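Local coordinates for protein inulin fructotransferase (Bacillus sp. snu-7, PDB 2INV) that cleaves inulin by intramolecular fructosyl transfer, a lyase-type reaction that releases a cyclic difructose, at residues A[13-18]-A[56-61]; A[73-78]-A[125-130]; A[110-115]-A[144-149]; A[245-250]-A[268-273]. All blocks are in the same frame, centred on the assembly; numbering follows the deposited sequence.

Overall arrangement
The four contacts sample one principle, successive coils of a right-handed parallel beta-helix joined strand to strand, at different points along the solenoid. Contacts 1 and 2 belong to its early coils, with centres about 15 Å apart. Contact 3 lies on another side of the coil and touches contact 2 in the interior, where Phe125 CE1 lies 4.1 Å from Leu145 CD2. Contact 4 lies further along, its centre about 25 Å from that of contact 3 and about 34 Å from that of contact 1. It alone holds a residue of the glycan pocket, Phe250, whose side chain comes to about 4 Å from a bound fructose, and its other end binds a phosphonate shared by three subunits.

Contact 1: residues A[13-18]-A[56-61]; sequences NTYDVT and PGAAII
Tyr15 turns the edge of its ring to the neighbouring strand, with CE1 4.0 Å from Ala58 CB and CD1 3.7 Å from Ala59 O, which lies in the ring plane. The first torsion explains the approach: CG stands beside the residue's own backbone N (chi1 -53°), and that N is bonded to the same Ala59 carbonyl. Further along, Val17 CG1 meets Ile60 CG2 at 3.6 Å, the two side chains crossing at about a right angle. On the face carrying Thr14, Ala59 and Ile61, the touch is lighter, Thr14 CG2 lying 4.2 Å from Ile61 CG1.

These side chains are set in register by four backbone hydrogen bonds. Ala59 N gives to Asn13 O, Tyr15 N to Ala59 O, Ile61 N to Tyr15 O and Val17 N to Ile61 O, in a parallel pair whose directions differ by 15°. As the first strand ends, Asp16 OD1 closes an Asx turn by accepting from Thr18 N at 2.6 Å, while Thr18 OG1 reaches the same oxygen from above the carboxylate plane.

In the next shell, the Tyr15 hydroxyl is held by Asp44 and Arg48 of helix 30-48, and its ring meets Trp20 edge-to-face. Ile41 and Ile45 of that helix cover the Tyr15 and Ile60 side, whereas Pro64 and Phe85 of the second subunit pack on Thr14 and Ala59. Helix 30-48, laid against the Tyr15 and Ile60 side, is consistent with the N-terminal helical cap of right-handed parallel beta-helices such as pectate lyases.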
loop_
_atom_site.group_PDB
_atom_site.type_symbol
_atom_site.label_atom_id
_atom_site.label_comp_id
_atom_site.label_asym_id
_atom_site.label_seq_id
_atom_site.Cartn_x
_atom_site.Cartn_y
_atom_site.Cartn_z
ATOM N N ASN A 13 30.656 -4.657 3.296
ATOM C CA ASN A 13 29.795 -3.741 4.029
ATOM C C ASN A 13 28.555 -4.440 4.562
ATOM O O ASN A 13 27.526 -3.799 4.823
ATOM C CB ASN A 13 29.382 -2.567 3.141
ATOM C CG ASN A 13 30.540 -1.614 2.858
ATOM O OD1 ASN A 13 30.667 -1.093 1.755
ATOM N ND2 ASN A 13 31.393 -1.392 3.854
ATOM N N THR A 14 28.648 -5.757 4.723
ATOM C CA THR A 14 27.527 -6.537 5.240
ATOM C C THR A 14 28.019 -7.256 6.497
ATOM O O THR A 14 29.062 -7.924 6.465
ATOM C CB THR A 14 27.057 -7.608 4.228
ATOM O OG1 THR A 14 26.782 -6.995 2.964
ATOM C CG2 THR A 14 25.794 -8.302 4.728
ATOM N N TYR A 15 27.294 -7.096 7.602
ATOM C CA TYR A 15 27.667 -7.757 8.850
ATOM C C TYR A 15 26.486 -8.606 9.315
ATOM O O TYR A 15 25.332 -8.338 8.965
ATOM C CB TYR A 15 27.975 -6.756 9.973
ATOM C CG TYR A 15 28.988 -5.662 9.680
ATOM C CD1 TYR A 15 28.682 -4.615 8.814
ATOM C CD2 TYR A 15 30.221 -5.636 10.332
ATOM C CE1 TYR A 15 29.570 -3.566 8.607
ATOM C CE2 TYR A 15 31.124 -4.584 10.134
ATOM C CZ TYR A 15 30.791 -3.555 9.273
ATOM O OH TYR A 15 31.668 -2.514 9.069
ATOM N N ASP A 16 26.783 -9.631 10.107
ATOM C CA ASP A 16 25.761 -10.516 10.672
ATOM C C ASP A 16 26.035 -10.289 12.160
ATOM O O ASP A 16 27.158 -10.505 12.609
ATOM C CB ASP A 16 26.069 -11.971 10.324
ATOM C CG ASP A 16 25.161 -12.955 11.049
ATOM O OD1 ASP A 16 25.045 -12.855 12.289
ATOM O OD2 ASP A 16 24.581 -13.849 10.388
ATOM N N VAL A 17 25.058 -9.839 12.937
ATOM C CA VAL A 17 25.363 -9.585 14.339
ATOM C C VAL A 17 25.934 -10.772 15.112
ATOM O O VAL A 17 26.713 -10.567 16.045
ATOM C CB VAL A 17 24.150 -9.000 15.132
ATOM C CG1 VAL A 17 23.827 -7.603 14.637
ATOM C CG2 VAL A 17 22.946 -9.910 15.028
ATOM N N THR A 18 25.606 -12.002 14.718
ATOM C CA THR A 18 26.114 -13.164 15.451
ATOM C C THR A 18 27.577 -13.585 15.204
ATOM O O THR A 18 28.153 -14.281 16.041
ATOM C CB THR A 18 25.222 -14.416 15.215
ATOM O OG1 THR A 18 25.408 -14.899 13.878
ATOM C CG2 THR A 18 23.751 -14.068 15.416
ATOM N N PRO A 56 29.018 4.923 1.526
ATOM C CA PRO A 56 27.963 4.045 1.008
ATOM C C PRO A 56 27.070 3.536 2.121
ATOM O O PRO A 56 25.863 3.333 1.933
ATOM C CB PRO A 56 28.753 2.904 0.386
ATOM C CG PRO A 56 29.909 3.606 -0.196
ATOM C CD PRO A 56 30.308 4.584 0.894
ATOM N N GLY A 57 27.681 3.315 3.280
ATOM C CA GLY A 57 26.938 2.820 4.419
ATOM C C GLY A 57 27.167 1.329 4.503
ATOM O O GLY A 57 28.191 0.825 4.038
ATOM N N ALA A 58 26.219 0.618 5.093
ATOM C CA ALA A 58 26.355 -0.814 5.217
ATOM C C ALA A 58 25.055 -1.447 5.640
ATOM O O ALA A 58 24.054 -0.766 5.871
ATOM C CB ALA A 58 27.447 -1.141 6.218
ATOM N N ALA A 59 25.082 -2.768 5.735
ATOM C CA ALA A 59 23.917 -3.522 6.141
ATOM C C ALA A 59 24.293 -4.410 7.312
ATOM O O ALA A 59 25.308 -5.107 7.283
ATOM C CB ALA A 59 23.410 -4.367 4.982
ATOM N N ILE A 60 23.474 -4.348 8.353
ATOM C CA ILE A 60 23.663 -5.157 9.546
ATOM C C ILE A 60 22.474 -6.106 9.598
ATOM O O ILE A 60 21.327 -5.682 9.746
ATOM C CB ILE A 60 23.708 -4.279 10.815
ATOM C CG1 ILE A 60 24.875 -3.285 10.715
ATOM C CG2 ILE A 60 23.861 -5.154 12.052
ATOM C CD1 ILE A 60 24.984 -2.336 11.884
ATOM N N ILE A 61 22.766 -7.393 9.451
ATOM C CA ILE A 61 21.751 -8.443 9.441
ATOM C C ILE A 61 21.543 -9.045 10.827
ATOM O O ILE A 61 22.522 -9.363 11.517
ATOM C CB ILE A 61 22.170 -9.587 8.494
ATOM C CG1 ILE A 61 22.431 -9.037 7.093
ATOM C CG2 ILE A 61 21.114 -10.673 8.484
ATOM C CD1 ILE A 61 21.276 -8.268 6.495
#

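Contact 2: residues A[73-78]-A[125-130]; sequences VVVDVS and FLVKRA
Val73 and Phe125 lie side by side and point the same way, bringing Val73 CB to 3.6 Å from Phe125 CD2 and Val73 CG2 to 3.8 Å from Phe125 CE2. Val75 CG2 adds a looser touch at the edge of the ring, and Val75 CB packs on Val127 CG2 at 4.0 Å. With an alanine here in place of Val73, both methyls would go and a gap would probably open beside Phe125, leaving its ring freer to turn.

The backbone bonds are those of a parallel pair: Leu126 N to Val73 O, Val75 N to Leu126 O, and Lys128 N to Val75 O.

Beyond Val75 the strand pairing ends, and polar links take over. A water gives to Asp76 O at 2.7 Å and accepts from Arg129 NH1 at 2.8 Å, in the guanidinium plane; a bend at chi3 (66°) turns the arginine toward it. Arg129 NH2 is taken by Pro133 O, and the Asp76 carboxylate pairs with Lys46 of helix 30-48.

The chemistry thus changes along the contact, from a tight hydrocarbon interior to a hydrated end where Asp76 and Arg129, despite their opposite charges, answer to separate partners.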
loop_
_atom_site.group_PDB
_atom_site.type_symbol
_atom_site.label_atom_id
_atom_site.label_comp_id
_atom_site.label_asym_id
_atom_site.label_seq_id
_atom_site.Cartn_x
_atom_site.Cartn_y
_atom_site.Cartn_z
ATOM N N VAL A 73 21.982 2.017 21.028
ATOM C CA VAL A 73 22.708 2.140 19.765
ATOM C C VAL A 73 22.529 3.515 19.153
ATOM O O VAL A 73 21.404 3.962 18.918
ATOM C CB VAL A 73 22.227 1.122 18.720
ATOM C CG1 VAL A 73 22.969 1.328 17.405
ATOM C CG2 VAL A 73 22.449 -0.288 19.229
ATOM N N VAL A 74 23.645 4.181 18.892
ATOM C CA VAL A 74 23.603 5.498 18.289
ATOM C C VAL A 74 23.958 5.339 16.820
ATOM O O VAL A 74 25.065 4.936 16.468
ATOM C CB VAL A 74 24.587 6.443 18.997
ATOM C CG1 VAL A 74 24.686 7.756 18.255
ATOM C CG2 VAL A 74 24.109 6.686 20.426
ATOM N N VAL A 75 22.983 5.628 15.970
ATOM C CA VAL A 75 23.153 5.515 14.535
ATOM C C VAL A 75 23.437 6.874 13.941
ATOM O O VAL A 75 22.585 7.760 13.923
ATOM C CB VAL A 75 21.896 4.908 13.875
ATOM C CG1 VAL A 75 22.089 4.814 12.372
ATOM C CG2 VAL A 75 21.625 3.535 14.471
ATOM N N ASP A 76 24.657 7.030 13.446
ATOM C CA ASP A 76 25.072 8.287 12.856
ATOM C C ASP A 76 25.677 8.142 11.468
ATOM O O ASP A 76 26.487 8.959 11.057
ATOM C CB ASP A 76 26.048 8.998 13.798
ATOM C CG ASP A 76 27.321 8.211 14.010
ATOM O OD1 ASP A 76 27.297 6.967 13.869
ATOM O OD2 ASP A 76 28.352 8.829 14.339
ATOM N N VAL A 77 25.310 7.087 10.757
ATOM C CA VAL A 77 25.792 6.947 9.412
ATOM C C VAL A 77 24.605 6.853 8.483
ATOM O O VAL A 77 23.610 6.180 8.773
ATOM C CB VAL A 77 26.754 5.749 9.237
ATOM C CG1 VAL A 77 26.158 4.488 9.706
ATOM C CG2 VAL A 77 27.091 5.612 7.762
ATOM N N SER A 78 24.716 7.572 7.375
ATOM C CA SER A 78 23.680 7.593 6.384
ATOM C C SER A 78 23.653 6.304 5.608
ATOM O O SER A 78 24.684 5.653 5.407
ATOM C CB SER A 78 23.891 8.761 5.427
ATOM O OG SER A 78 23.379 9.968 5.979
ATOM N N PHE A 125 17.509 2.282 19.698
ATOM C CA PHE A 125 18.190 2.898 18.578
ATOM C C PHE A 125 17.916 4.391 18.564
ATOM O O PHE A 125 16.762 4.829 18.555
ATOM C CB PHE A 125 17.740 2.267 17.256
ATOM C CG PHE A 125 18.154 0.832 17.110
ATOM C CD1 PHE A 125 17.329 -0.200 17.542
ATOM C CD2 PHE A 125 19.405 0.513 16.587
ATOM C CE1 PHE A 125 17.747 -1.527 17.456
ATOM C CE2 PHE A 125 19.827 -0.801 16.501
ATOM C CZ PHE A 125 18.992 -1.828 16.938
ATOM N N LEU A 126 18.991 5.170 18.575
ATOM C CA LEU A 126 18.879 6.616 18.540
ATOM C C LEU A 126 19.680 7.101 17.353
ATOM O O LEU A 126 20.914 7.034 17.334
ATOM C CB LEU A 126 19.407 7.236 19.827
ATOM C CG LEU A 126 19.323 8.764 19.914
ATOM C CD1 LEU A 126 17.889 9.236 19.693
ATOM C CD2 LEU A 126 19.826 9.206 21.274
ATOM N N VAL A 127 18.944 7.564 16.352
ATOM C CA VAL A 127 19.516 8.054 15.117
ATOM C C VAL A 127 19.705 9.558 15.212
ATOM O O VAL A 127 18.737 10.308 15.364
ATOM C CB VAL A 127 18.575 7.729 13.955
ATOM C CG1 VAL A 127 19.227 8.066 12.634
ATOM C CG2 VAL A 127 18.180 6.263 14.019
ATOM N N LYS A 128 20.949 10.004 15.130
ATOM C CA LYS A 128 21.208 11.427 15.209
ATOM C C LYS A 128 22.617 11.764 14.794
ATOM O O LYS A 128 23.544 10.977 14.953
ATOM C CB LYS A 128 20.965 11.940 16.629
ATOM C CG LYS A 128 21.873 11.296 17.673
ATOM C CD LYS A 128 21.596 11.889 19.055
ATOM C CE LYS A 128 22.555 11.304 20.080
ATOM N NZ LYS A 128 22.428 11.970 21.404
ATOM N N ARG A 129 22.769 12.947 14.234
ATOM C CA ARG A 129 24.082 13.389 13.831
ATOM C C ARG A 129 24.156 14.888 13.810
ATOM O O ARG A 129 23.158 15.583 13.562
ATOM C CB ARG A 129 24.461 12.855 12.458
ATOM C CG ARG A 129 25.923 13.110 12.128
ATOM C CD ARG A 129 26.332 12.495 10.812
ATOM N NE ARG A 129 25.653 13.117 9.681
ATOM C CZ ARG A 129 25.788 12.716 8.422
ATOM N NH1 ARG A 129 26.578 11.690 8.133
ATOM N NH2 ARG A 129 25.137 13.339 7.448
ATOM N N ALA A 130 25.348 15.378 14.111
ATOM C CA ALA A 130 25.581 16.796 14.124
ATOM C C ALA A 130 26.214 17.129 12.798
ATOM O O ALA A 130 26.549 16.250 12.001
ATOM C CB ALA A 130 26.521 17.158 15.244
HETATM O O HOH W 1 28.257 9.631 9.122
#

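Contact 3: residues A[110-115]-A[144-149]; sequences ASHIRV and CLDGVG
His112 lays its ring edge against the Asp146 side chain, the ring and carboxylate planes only 17° apart. His112 CE1, a carbon at the ring edge, lies 2.9 Å from Asp146 OD2, with Asp146 CB 3.4 Å from that same CE1; with no N-H in it, this is not counted as a hydrogen bond. Arg114 CG sits 3.5 Å above one face of the same ring. The arginine then bends at chi2 and chi3, and Val148 CG2 comes over one face of its guanidinium, 3.9 Å from Arg114 NH1.

Polar ends here are fixed from several directions. Asp146 OD1 accepts from Val148 N at 2.6 Å, an Asx turn just where the strand ends, and it also forms a salt bridge with Arg92. Arg114 pairs with Asp68 and with Gln107.

On the opposite face, Leu145 CD2 reaches both Val115 CG2, at 3.7 Å, and Ile113 CG2, at 3.9 Å. Four backbone bonds join the parallel strands, running Cys144 N to Ser111 O, Ile113 N to Cys144 O, Asp146 N to Ile113 O and Val115 N to Asp146 O.

Within the beta-helix, strand 65-69 pairs with the far edge of strand 111-115, and strand 174-181 continues the stack beyond strand 135-146. Leu145 turns into the interior of the coil, against Ala124 and Phe125 of strand 123-127 and Phe180 of strand 174-181.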
loop_
_atom_site.group_PDB
_atom_site.type_symbol
_atom_site.label_atom_id
_atom_site.label_comp_id
_atom_site.label_asym_id
_atom_site.label_seq_id
_atom_site.Cartn_x
_atom_site.Cartn_y
_atom_site.Cartn_z
ATOM N N ALA A 110 11.309 -14.273 15.816
ATOM C CA ALA A 110 12.001 -13.758 14.639
ATOM C C ALA A 110 13.301 -13.136 15.132
ATOM O O ALA A 110 13.892 -13.628 16.094
ATOM C CB ALA A 110 11.143 -12.713 13.916
ATOM N N SER A 111 13.749 -12.066 14.479
ATOM C CA SER A 111 14.975 -11.384 14.899
ATOM C C SER A 111 14.524 -10.489 16.051
ATOM O O SER A 111 14.306 -9.278 15.900
ATOM C CB SER A 111 15.537 -10.573 13.737
ATOM O OG SER A 111 15.562 -11.385 12.576
ATOM N N HIS A 112 14.398 -11.149 17.194
ATOM C CA HIS A 112 13.916 -10.627 18.458
ATOM C C HIS A 112 14.934 -9.876 19.330
ATOM O O HIS A 112 15.877 -10.473 19.869
ATOM C CB HIS A 112 13.327 -11.841 19.182
ATOM C CG HIS A 112 12.761 -11.565 20.531
ATOM N ND1 HIS A 112 11.947 -10.487 20.806
ATOM C CD2 HIS A 112 12.803 -12.304 21.664
ATOM C CE1 HIS A 112 11.508 -10.580 22.048
ATOM N NE2 HIS A 112 12.011 -11.674 22.590
ATOM N N ILE A 113 14.727 -8.570 19.481
ATOM C CA ILE A 113 15.603 -7.769 20.322
ATOM C C ILE A 113 14.825 -7.324 21.543
ATOM O O ILE A 113 13.802 -6.638 21.435
ATOM C CB ILE A 113 16.133 -6.505 19.612
ATOM C CG1 ILE A 113 17.157 -6.891 18.549
ATOM C CG2 ILE A 113 16.760 -5.563 20.639
ATOM C CD1 ILE A 113 17.741 -5.711 17.810
ATOM N N ARG A 114 15.305 -7.741 22.705
ATOM C CA ARG A 114 14.664 -7.357 23.936
ATOM C C ARG A 114 15.385 -6.127 24.430
ATOM O O ARG A 114 16.583 -6.143 24.718
ATOM C CB ARG A 114 14.736 -8.494 24.930
ATOM C CG ARG A 114 14.536 -9.850 24.279
ATOM C CD ARG A 114 13.872 -10.777 25.245
ATOM N NE ARG A 114 14.600 -10.778 26.504
ATOM C CZ ARG A 114 14.058 -10.993 27.689
ATOM N NH1 ARG A 114 12.772 -11.233 27.786
ATOM N NH2 ARG A 114 14.811 -10.945 28.771
ATOM N N VAL A 115 14.619 -5.048 24.464
ATOM C CA VAL A 115 15.085 -3.744 24.874
ATOM C C VAL A 115 15.136 -3.683 26.394
ATOM O O VAL A 115 14.101 -3.661 27.064
ATOM C CB VAL A 115 14.129 -2.674 24.321
ATOM C CG1 VAL A 115 14.590 -1.287 24.718
ATOM C CG2 VAL A 115 14.054 -2.800 22.807
ATOM N N CYS A 144 12.358 -7.470 15.246
ATOM C CA CYS A 144 11.484 -7.230 16.388
ATOM C C CYS A 144 12.047 -6.515 17.617
ATOM O O CYS A 144 13.087 -6.901 18.144
ATOM C CB CYS A 144 10.897 -8.580 16.809
ATOM S SG CYS A 144 9.774 -8.555 18.222
ATOM N N LEU A 145 11.336 -5.477 18.062
ATOM C CA LEU A 145 11.710 -4.701 19.244
ATOM C C LEU A 145 10.664 -4.938 20.324
ATOM O O LEU A 145 9.505 -4.524 20.193
ATOM C CB LEU A 145 11.813 -3.210 18.906
ATOM C CG LEU A 145 13.091 -2.794 18.168
ATOM C CD1 LEU A 145 12.988 -1.341 17.740
ATOM C CD2 LEU A 145 14.293 -3.004 19.081
ATOM N N ASP A 146 11.094 -5.591 21.401
ATOM C CA ASP A 146 10.210 -5.962 22.504
ATOM C C ASP A 146 10.647 -5.347 23.847
ATOM O O ASP A 146 11.786 -5.536 24.296
ATOM C CB ASP A 146 10.170 -7.502 22.528
ATOM C CG ASP A 146 9.567 -8.086 23.786
ATOM O OD1 ASP A 146 8.813 -7.396 24.491
ATOM O OD2 ASP A 146 9.853 -9.273 24.054
ATOM N N GLY A 147 9.733 -4.593 24.462
ATOM C CA GLY A 147 10.007 -3.935 25.733
ATOM C C GLY A 147 9.898 -4.847 26.934
ATOM O O GLY A 147 10.067 -4.417 28.080
ATOM N N VAL A 148 9.593 -6.109 26.658
ATOM C CA VAL A 148 9.476 -7.136 27.687
ATOM C C VAL A 148 8.301 -7.044 28.669
ATOM O O VAL A 148 7.582 -8.022 28.865
ATOM C CB VAL A 148 10.793 -7.230 28.491
ATOM C CG1 VAL A 148 10.705 -8.350 29.508
ATOM C CG2 VAL A 148 11.951 -7.459 27.537
ATOM N N GLY A 149 8.104 -5.884 29.287
ATOM C CA GLY A 149 7.016 -5.755 30.240
ATOM C C GLY A 149 6.697 -4.340 30.678
ATOM O O GLY A 149 7.471 -3.414 30.442
#

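Contact 4: residues A[245-250]-A[268-273]; sequences TGNNLF and TSNRLQ. With 2PO (phosphonate), chain H.
The Arg271 side chain passes obliquely across Asn248. Its CB lies 4.0 Å from Asn247 O and its CG 4.0 Å from Asn248 ND2; a bend at chi2 (-85°) then carries CD to 3.2 Å from Asn248 OD1. At the tip, NH1 gives to that oxygen at 2.8 Å, on a lone pair and in the guanidinium plane, although the amide and guanidinium planes stand 80° apart. Gln273 CB sits over the rim of one guanidinium face.

Asn270 and Asn247 lie side by side, pointing the same way, their amides 11° apart. Asn270 OD1 takes both Asn247 N, at 2.8 Å, and Asn247 ND2, at 3.2 Å. A leucine in place of Asn270 would remove this acceptor and is likely to leave the buried Asn247 N without its mate. The pattern repeats on both sides, with Asn247 OD1 on Asn223 N and Asn294 OD1 on Asn270 N.

Thr245 OG1 is hydrogen-bonded to phosphonate O2P at 2.6 Å; Thr245 OG1 of each of the other two subunits also bonds the phosphonate. At Gly246 a side chain would strike O2P.

Such asparagines aligned at the turns are a familiar feature of pectate-lyase-like parallel beta-helices; within its coil Asn247 lies between Thr245 at the anion site and Phe250 at the glycan pocket.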
loop_
_atom_site.group_PDB
_atom_site.type_symbol
_atom_site.label_atom_id
_atom_site.label_comp_id
_atom_site.label_asym_id
_atom_site.label_seq_id
_atom_site.Cartn_x
_atom_site.Cartn_y
_atom_site.Cartn_z
ATOM N N THR A 245 -2.758 6.281 4.746
ATOM C CA THR A 245 -3.676 5.468 3.973
ATOM C C THR A 245 -3.504 3.958 4.174
ATOM O O THR A 245 -2.404 3.472 4.438
ATOM C CB THR A 245 -3.456 5.793 2.489
ATOM O OG1 THR A 245 -2.213 5.115 1.802
ATOM C CG2 THR A 245 -3.558 7.209 2.079
ATOM N N GLY A 246 -4.605 3.227 4.025
ATOM C CA GLY A 246 -4.579 1.779 4.153
ATOM C C GLY A 246 -4.023 1.220 5.448
ATOM O O GLY A 246 -3.423 0.150 5.460
ATOM N N ASN A 247 -4.219 1.935 6.546
ATOM C CA ASN A 247 -3.742 1.463 7.835
ATOM C C ASN A 247 -4.921 0.886 8.595
ATOM O O ASN A 247 -6.056 1.340 8.434
ATOM C CB ASN A 247 -3.136 2.613 8.643
ATOM C CG ASN A 247 -1.903 3.193 7.996
ATOM O OD1 ASN A 247 -0.816 2.611 8.059
ATOM N ND2 ASN A 247 -2.067 4.344 7.352
ATOM N N ASN A 248 -4.654 -0.118 9.418
ATOM C CA ASN A 248 -5.704 -0.723 10.220
ATOM C C ASN A 248 -5.351 -0.389 11.658
ATOM O O ASN A 248 -4.578 -1.094 12.304
ATOM C CB ASN A 248 -5.738 -2.234 10.012
ATOM C CG ASN A 248 -7.010 -2.862 10.544
ATOM O OD1 ASN A 248 -7.396 -2.625 11.684
ATOM N ND2 ASN A 248 -7.676 -3.661 9.714
ATOM N N LEU A 249 -5.901 0.721 12.134
ATOM C CA LEU A 249 -5.642 1.191 13.483
ATOM C C LEU A 249 -6.724 0.704 14.422
ATOM O O LEU A 249 -7.893 1.065 14.303
ATOM C CB LEU A 249 -5.516 2.714 13.505
ATOM C CG LEU A 249 -4.736 3.229 12.295
ATOM C CD1 LEU A 249 -4.797 4.605 12.279
ATOM C CD2 LEU A 249 -3.498 2.820 12.449
ATOM N N PHE A 250 -6.317 -0.118 15.373
ATOM C CA PHE A 250 -7.254 -0.693 16.321
ATOM C C PHE A 250 -7.005 -0.232 17.750
ATOM O O PHE A 250 -6.052 0.494 18.035
ATOM C CB PHE A 250 -7.193 -2.217 16.207
ATOM C CG PHE A 250 -5.798 -2.750 16.129
ATOM C CD1 PHE A 250 -5.013 -2.851 17.276
ATOM C CD2 PHE A 250 -5.253 -3.136 14.904
ATOM C CE1 PHE A 250 -3.713 -3.331 17.203
ATOM C CE2 PHE A 250 -3.942 -3.619 14.830
ATOM C CZ PHE A 250 -3.178 -3.716 15.981
ATOM N N THR A 268 -6.923 8.932 4.324
ATOM C CA THR A 268 -7.877 8.235 3.479
ATOM C C THR A 268 -7.719 6.718 3.416
ATOM O O THR A 268 -6.612 6.191 3.532
ATOM C CB THR A 268 -7.741 8.759 2.042
ATOM O OG1 THR A 268 -7.720 10.192 2.053
ATOM C CG2 THR A 268 -8.882 8.250 1.179
ATOM N N SER A 269 -8.838 6.027 3.211
ATOM C CA SER A 269 -8.835 4.572 3.069
ATOM C C SER A 269 -8.227 3.847 4.267
ATOM O O SER A 269 -7.360 2.990 4.109
ATOM C CB SER A 269 -8.061 4.193 1.803
ATOM O OG SER A 269 -8.595 4.856 0.673
ATOM N N ASN A 270 -8.684 4.186 5.466
ATOM C CA ASN A 270 -8.181 3.560 6.679
ATOM C C ASN A 270 -9.295 2.918 7.483
ATOM O O ASN A 270 -10.468 3.247 7.321
ATOM C CB ASN A 270 -7.470 4.590 7.568
ATOM C CG ASN A 270 -6.236 5.174 6.916
ATOM O OD1 ASN A 270 -5.197 4.517 6.809
ATOM N ND2 ASN A 270 -6.344 6.419 6.472
ATOM N N ARG A 271 -8.902 2.003 8.361
ATOM C CA ARG A 271 -9.826 1.314 9.247
ATOM C C ARG A 271 -9.504 1.771 10.655
ATOM O O ARG A 271 -8.416 1.509 11.155
ATOM C CB ARG A 271 -9.653 -0.204 9.129
ATOM C CG ARG A 271 -10.662 -1.021 9.968
ATOM C CD ARG A 271 -10.208 -1.212 11.408
ATOM N NE ARG A 271 -11.213 -1.910 12.209
ATOM C CZ ARG A 271 -10.944 -2.923 13.032
ATOM N NH1 ARG A 271 -9.698 -3.366 13.163
ATOM N NH2 ARG A 271 -11.920 -3.495 13.728
ATOM N N LEU A 272 -10.439 2.481 11.277
ATOM C CA LEU A 272 -10.232 2.972 12.627
ATOM C C LEU A 272 -11.204 2.355 13.625
ATOM O O LEU A 272 -12.413 2.367 13.421
ATOM C CB LEU A 272 -10.358 4.503 12.677
ATOM C CG LEU A 272 -9.137 5.331 12.252
ATOM C CD1 LEU A 272 -8.781 5.045 10.798
ATOM C CD2 LEU A 272 -9.440 6.810 12.449
ATOM N N GLN A 273 -10.660 1.814 14.710
ATOM C CA GLN A 273 -11.465 1.211 15.774
ATOM C C GLN A 273 -10.949 1.674 17.130
ATOM O O GLN A 273 -9.805 1.396 17.486
ATOM C CB GLN A 273 -11.409 -0.320 15.712
ATOM C CG GLN A 273 -12.455 -0.996 16.605
ATOM C CD GLN A 273 -12.225 -2.476 16.819
ATOM O OE1 GLN A 273 -13.175 -3.236 17.045
ATOM N NE2 GLN A 273 -10.962 -2.895 16.769
HETATM P P 2PO H . -3.549 2.150 -0.426
HETATM O O1P 2PO H . -2.799 2.427 -1.787
HETATM O O2P 2PO H . -2.635 2.729 0.737
HETATM O O3P 2PO H . -4.060 0.764 -0.216
#